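Local structure of citrate lyase subunit beta-like protein (Mycobacterium tuberculosis H37Rv, 6CHU) at residues Ala185-Leu199 and Phe211-Val225. The protein is a magnesium-dependent lyase of the HpcH/HpaI aldolase family, probably acting in itaconate dissimilation and leucine catabolism. Sequence-based numbering, arbitrary orientation.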
loop_
_atom_site.group_PDB
_atom_site.type_symbol
_atom_site.label_atom_id
_atom_site.label_comp_id
_atom_site.label_asym_id
_atom_site.label_seq_id
_atom_site.Cartn_x
_atom_site.Cartn_y
_atom_site.Cartn_z
ATOM N N ALA A 185 -7.231 -12.093 10.939
ATOM C CA ALA A 185 -5.972 -11.449 10.577
ATOM C C ALA A 185 -4.918 -11.797 11.621
ATOM O O ALA A 185 -5.103 -11.506 12.806
ATOM C CB ALA A 185 -6.132 -9.928 10.475
ATOM N N LEU A 186 -3.816 -12.399 11.176
ATOM C CA LEU A 186 -2.743 -12.840 12.063
ATOM C C LEU A 186 -1.485 -12.025 11.782
ATOM O O LEU A 186 -1.021 -11.969 10.636
ATOM C CB LEU A 186 -2.455 -14.336 11.873
ATOM C CG LEU A 186 -3.545 -15.356 12.236
ATOM C CD1 LEU A 186 -4.662 -15.388 11.191
ATOM C CD2 LEU A 186 -2.896 -16.717 12.315
ATOM N N ASP A 187 -0.921 -11.415 12.828
ATOM C CA ASP A 187 0.279 -10.601 12.664
ATOM C C ASP A 187 1.528 -11.471 12.750
ATOM O O ASP A 187 1.531 -12.531 13.387
ATOM C CB ASP A 187 0.330 -9.493 13.721
ATOM C CG ASP A 187 1.221 -8.325 13.312
ATOM O OD1 ASP A 187 1.410 -8.085 12.110
ATOM O OD2 ASP A 187 1.740 -7.635 14.210
ATOM N N ALA A 188 2.600 -11.001 12.108
ATOM C CA ALA A 188 3.825 -11.771 11.931
ATOM C C ALA A 188 4.577 -11.975 13.253
ATOM O O ALA A 188 4.451 -11.203 14.214
ATOM C CB ALA A 188 4.755 -11.077 10.928
ATOM N N VAL A 189 5.409 -13.022 13.263
ATOM C CA VAL A 189 6.164 -13.396 14.451
ATOM C C VAL A 189 7.267 -12.387 14.726
ATOM O O VAL A 189 7.808 -11.742 13.820
ATOM C CB VAL A 189 6.759 -14.808 14.301
ATOM C CG1 VAL A 189 5.666 -15.849 14.172
ATOM C CG2 VAL A 189 7.720 -14.875 13.120
ATOM N N HIS A 190 7.619 -12.269 15.999
ATOM C CA HIS A 190 8.703 -11.415 16.464
ATOM C C HIS A 190 9.881 -12.337 16.735
ATOM O O HIS A 190 9.922 -12.993 17.774
ATOM C CB HIS A 190 8.268 -10.665 17.717
ATOM C CG HIS A 190 9.120 -9.480 18.040
ATOM N ND1 HIS A 190 8.909 -8.240 17.476
ATOM C CD2 HIS A 190 10.174 -9.344 18.877
ATOM C CE1 HIS A 190 9.801 -7.389 17.952
ATOM N NE2 HIS A 190 10.586 -8.036 18.797
ATOM N N LEU A 191 10.840 -12.395 15.801
ATOM C CA LEU A 191 11.901 -13.394 15.913
ATOM C C LEU A 191 12.852 -13.122 17.069
ATOM O O LEU A 191 13.487 -14.064 17.565
ATOM C CB LEU A 191 12.696 -13.486 14.609
ATOM C CG LEU A 191 11.966 -14.142 13.431
ATOM C CD1 LEU A 191 12.961 -14.394 12.326
ATOM C CD2 LEU A 191 11.301 -15.452 13.830
ATOM N N ASP A 192 12.967 -11.869 17.512
ATOM C CA ASP A 192 13.861 -11.524 18.621
ATOM C C ASP A 192 13.136 -11.834 19.925
ATOM O O ASP A 192 12.457 -10.981 20.504
ATOM C CB ASP A 192 14.287 -10.061 18.546
ATOM C CG ASP A 192 15.413 -9.729 19.514
ATOM O OD1 ASP A 192 15.718 -10.558 20.395
ATOM O OD2 ASP A 192 15.997 -8.634 19.399
ATOM N N ILE A 193 13.332 -13.064 20.414
ATOM C CA ILE A 193 12.523 -13.591 21.515
ATOM C C ILE A 193 12.710 -12.763 22.782
ATOM O O ILE A 193 11.744 -12.444 23.485
ATOM C CB ILE A 193 12.868 -15.071 21.766
ATOM C CG1 ILE A 193 12.452 -15.917 20.568
ATOM C CG2 ILE A 193 12.223 -15.559 23.057
ATOM C CD1 ILE A 193 12.871 -17.372 20.687
ATOM N N LEU A 194 13.958 -12.439 23.117
ATOM C CA LEU A 194 14.221 -11.699 24.343
ATOM C C LEU A 194 13.839 -10.228 24.238
ATOM O O LEU A 194 13.838 -9.536 25.265
ATOM C CB LEU A 194 15.699 -11.831 24.736
ATOM C CG LEU A 194 16.163 -13.260 25.036
ATOM C CD1 LEU A 194 17.641 -13.267 25.400
ATOM C CD2 LEU A 194 15.333 -13.854 26.163
ATOM N N ASP A 195 13.530 -9.738 23.035
ATOM C CA ASP A 195 13.061 -8.364 22.829
ATOM C C ASP A 195 11.579 -8.270 23.205
ATOM O O ASP A 195 10.685 -8.163 22.363
ATOM C CB ASP A 195 13.293 -7.932 21.388
ATOM C CG ASP A 195 12.776 -6.532 21.104
ATOM O OD1 ASP A 195 12.780 -5.690 22.034
ATOM O OD2 ASP A 195 12.339 -6.288 19.957
ATOM N N VAL A 196 11.328 -8.319 24.513
ATOM C CA VAL A 196 9.955 -8.236 25.005
ATOM C C VAL A 196 9.401 -6.829 24.805
ATOM O O VAL A 196 8.210 -6.650 24.513
ATOM C CB VAL A 196 9.905 -8.669 26.484
ATOM C CG1 VAL A 196 8.553 -8.341 27.106
ATOM C CG2 VAL A 196 10.202 -10.153 26.601
ATOM N N GLU A 197 10.251 -5.809 24.958
ATOM C CA GLU A 197 9.812 -4.436 24.713
ATOM C C GLU A 197 9.284 -4.272 23.290
ATOM O O GLU A 197 8.186 -3.734 23.072
ATOM C CB GLU A 197 10.965 -3.464 24.981
ATOM C CG GLU A 197 10.647 -2.009 24.688
ATOM C CD GLU A 197 11.861 -1.103 24.829
ATOM O OE1 GLU A 197 13.001 -1.607 24.723
ATOM O OE2 GLU A 197 11.677 0.114 25.048
ATOM N N GLY A 198 10.047 -4.754 22.302
ATOM C CA GLY A 198 9.614 -4.629 20.922
ATOM C C GLY A 198 8.342 -5.406 20.633
ATOM O O GLY A 198 7.469 -4.936 19.895
ATOM N N LEU A 199 8.221 -6.606 21.210
ATOM C CA LEU A 199 7.005 -7.396 21.027
ATOM C C LEU A 199 5.799 -6.696 21.634
ATOM O O LEU A 199 4.712 -6.688 21.044
ATOM C CB LEU A 199 7.172 -8.777 21.650
ATOM C CG LEU A 199 5.918 -9.655 21.645
ATOM C CD1 LEU A 199 5.465 -9.982 20.219
ATOM C CD2 LEU A 199 6.185 -10.923 22.436
ATOM N N PHE A 211 -5.853 -6.437 14.159
ATOM C CA PHE A 211 -5.409 -7.817 14.043
ATOM C C PHE A 211 -6.119 -8.637 15.114
ATOM O O PHE A 211 -6.475 -8.126 16.178
ATOM C CB PHE A 211 -3.884 -7.930 14.190
ATOM C CG PHE A 211 -3.129 -7.687 12.907
ATOM C CD1 PHE A 211 -2.942 -8.711 11.995
ATOM C CD2 PHE A 211 -2.617 -6.422 12.613
ATOM C CE1 PHE A 211 -2.253 -8.497 10.806
ATOM C CE2 PHE A 211 -1.919 -6.191 11.426
ATOM C CZ PHE A 211 -1.733 -7.237 10.518
ATOM N N ASP A 212 -6.374 -9.907 14.804
ATOM C CA ASP A 212 -7.049 -10.799 15.737
ATOM C C ASP A 212 -6.083 -11.616 16.565
ATOM O O ASP A 212 -6.457 -12.087 17.652
ATOM C CB ASP A 212 -7.955 -11.759 14.969
ATOM C CG ASP A 212 -9.006 -11.030 14.178
ATOM O OD1 ASP A 212 -9.865 -10.408 14.825
ATOM O OD2 ASP A 212 -8.936 -11.031 12.932
ATOM N N VAL A 213 -4.869 -11.792 16.063
ATOM C CA VAL A 213 -3.890 -12.739 16.592
ATOM C C VAL A 213 -2.498 -12.159 16.373
ATOM O O VAL A 213 -2.222 -11.571 15.326
ATOM C CB VAL A 213 -4.005 -14.111 15.881
ATOM C CG1 VAL A 213 -2.800 -15.004 16.225
ATOM C CG2 VAL A 213 -5.330 -14.813 16.224
ATOM N N THR A 214 -1.607 -12.350 17.350
ATOM C CA THR A 214 -0.171 -12.253 17.106
ATOM C C THR A 214 0.420 -13.647 17.266
ATOM O O THR A 214 0.263 -14.272 18.322
ATOM C CB THR A 214 0.498 -11.268 18.067
ATOM O OG1 THR A 214 0.159 -9.932 17.678
ATOM C CG2 THR A 214 2.026 -11.424 18.025
ATOM N N VAL A 215 1.087 -14.134 16.228
ATOM C CA VAL A 215 1.681 -15.465 16.280
ATOM C C VAL A 215 3.054 -15.369 16.928
ATOM O O VAL A 215 3.804 -14.404 16.707
ATOM C CB VAL A 215 1.747 -16.086 14.875
ATOM C CG1 VAL A 215 2.317 -17.504 14.954
ATOM C CG2 VAL A 215 0.334 -16.119 14.263
ATOM N N CYS A 216 3.368 -16.355 17.766
ATOM C CA CYS A 216 4.593 -16.394 18.554
ATOM C C CYS A 216 5.427 -17.616 18.195
ATOM O O CYS A 216 4.898 -18.640 17.759
ATOM C CB CYS A 216 4.283 -16.437 20.047
ATOM S SG CYS A 216 3.298 -15.055 20.616
ATOM N N ILE A 217 6.741 -17.509 18.410
ATOM C CA ILE A 217 7.650 -18.632 18.206
ATOM C C ILE A 217 8.268 -19.122 19.503
ATOM O O ILE A 217 9.040 -20.094 19.484
ATOM C CB ILE A 217 8.741 -18.285 17.175
ATOM C CG1 ILE A 217 9.221 -16.861 17.392
ATOM C CG2 ILE A 217 8.190 -18.392 15.744
ATOM C CD1 ILE A 217 10.585 -16.793 17.872
ATOM N N HIS A 218 7.934 -18.508 20.638
ATOM C CA HIS A 218 8.413 -18.978 21.932
ATOM C C HIS A 218 7.309 -18.766 22.961
ATOM O O HIS A 218 6.633 -17.727 22.932
ATOM C CB HIS A 218 9.685 -18.234 22.360
ATOM C CG HIS A 218 10.392 -18.851 23.527
ATOM N ND1 HIS A 218 10.069 -18.553 24.835
ATOM C CD2 HIS A 218 11.416 -19.734 23.584
ATOM C CE1 HIS A 218 10.864 -19.230 25.647
ATOM N NE2 HIS A 218 11.689 -19.955 24.914
ATOM N N PRO A 219 7.087 -19.724 23.865
ATOM C CA PRO A 219 5.951 -19.594 24.796
ATOM C C PRO A 219 6.037 -18.385 25.714
ATOM O O PRO A 219 4.992 -17.902 26.173
ATOM C CB PRO A 219 5.992 -20.908 25.590
ATOM C CG PRO A 219 7.391 -21.402 25.464
ATOM C CD PRO A 219 7.860 -20.960 24.102
ATOM N N SER A 220 7.243 -17.873 25.991
ATOM C CA SER A 220 7.376 -16.676 26.819
ATOM C C SER A 220 6.711 -15.465 26.179
ATOM O O SER A 220 6.412 -14.490 26.880
ATOM C CB SER A 220 8.855 -16.370 27.074
ATOM O OG SER A 220 9.482 -16.000 25.858
ATOM N N GLN A 221 6.480 -15.499 24.869
ATOM C CA GLN A 221 5.827 -14.386 24.194
ATOM C C GLN A 221 4.318 -14.380 24.391
ATOM O O GLN A 221 3.689 -13.332 24.206
ATOM C CB GLN A 221 6.157 -14.422 22.699
ATOM C CG GLN A 221 7.656 -14.362 22.407
ATOM C CD GLN A 221 7.965 -14.471 20.923
ATOM O OE1 GLN A 221 7.543 -15.413 20.262
ATOM N NE2 GLN A 221 8.711 -13.500 20.394
ATOM N N ILE A 222 3.720 -15.515 24.765
ATOM C CA ILE A 222 2.257 -15.585 24.863
ATOM C C ILE A 222 1.700 -14.628 25.911
ATOM O O ILE A 222 0.718 -13.927 25.615
ATOM C CB ILE A 222 1.806 -17.037 25.093
ATOM C CG1 ILE A 222 2.127 -17.908 23.871
ATOM C CG2 ILE A 222 0.318 -17.079 25.395
ATOM C CD1 ILE A 222 1.271 -17.609 22.632
ATOM N N PRO A 223 2.241 -14.548 27.132
ATOM C CA PRO A 223 1.694 -13.577 28.097
ATOM C C PRO A 223 1.774 -12.147 27.604
ATOM O O PRO A 223 0.863 -11.347 27.863
ATOM C CB PRO A 223 2.565 -13.792 29.344
ATOM C CG PRO A 223 3.074 -15.172 29.213
ATOM C CD PRO A 223 3.285 -15.390 27.748
ATOM N N VAL A 224 2.850 -11.804 26.896
ATOM C CA VAL A 224 3.003 -10.442 26.395
ATOM C C VAL A 224 1.899 -10.126 25.397
ATOM O O VAL A 224 1.269 -9.063 25.456
ATOM C CB VAL A 224 4.407 -10.259 25.787
ATOM C CG1 VAL A 224 4.613 -8.830 25.311
ATOM C CG2 VAL A 224 5.473 -10.647 26.811
ATOM N N VAL A 225 1.631 -11.062 24.487
ATOM C CA VAL A 225 0.590 -10.884 23.478
ATOM C C VAL A 225 -0.782 -10.773 24.134
ATOM O O VAL A 225 -1.565 -9.869 23.822
ATOM C CB VAL A 225 0.641 -12.038 22.463
ATOM C CG1 VAL A 225 -0.661 -12.115 21.661
ATOM C CG2 VAL A 225 1.841 -11.860 21.549
HETATM O O HOH W 1 2.119 -8.412 16.844
HETATM O O HOH W 2 5.537 -12.596 17.918
HETATM O O HOH W 3 9.659 -11.305 22.043
HETATM O O HOH W 4 10.470 -13.373 25.761
#
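L186 and V213 are neighbours on the inner face of a TIM barrel, with L186 CG 3.9 Å from V213 CB. L186 CD2 then reaches across to V215 CG2. V189 continues this apolar row; its CG1 touches both V215 CG1 and I217 CG2. W18 and F20 of strand 17-22 also touch these side chains. The strands 184-187 and 213-216 run parallel and are joined by helix 196-209 in a beta-alpha-beta crossover. Beyond the strands, I193 CG1 presses on I217 CD1 at 3.4 Å, tighter than usual. M259 of a second subunit packs on both residues, and I217 lies about 4 Å (nearest atoms) from a bound acetate. L199 CD2 rests on Q221 CB at 3.5 Å and on V224, joining helix 196-209 to helix 221-228.

On the other face of the sheet from L186, D187 stands across the F211 ring. D187 CB makes a CH-pi contact over the F211 ring face, 4.0 Å from the centroid. D187 CG lies anti to the backbone N (chi1 -158°). This torsion lays OD1 over the rim of the same F211 face; OD1 accepts from W142 and OD2 forms a salt bridge with R171.

Backbone bonds knit the strands: D187 N gives a nearly straight bond to V213 O (2.8 Å), and V215 N a longer one to D187 O. Near the start of strand 184-187, A185 N meets the anti lone pair of D212 OD2 at 2.8 Å. The Q221 amide ties both loops. OE1 accepts from I217 N and H218 N, and NE2 donates in its own amide plane to H190 O at 2.9 Å.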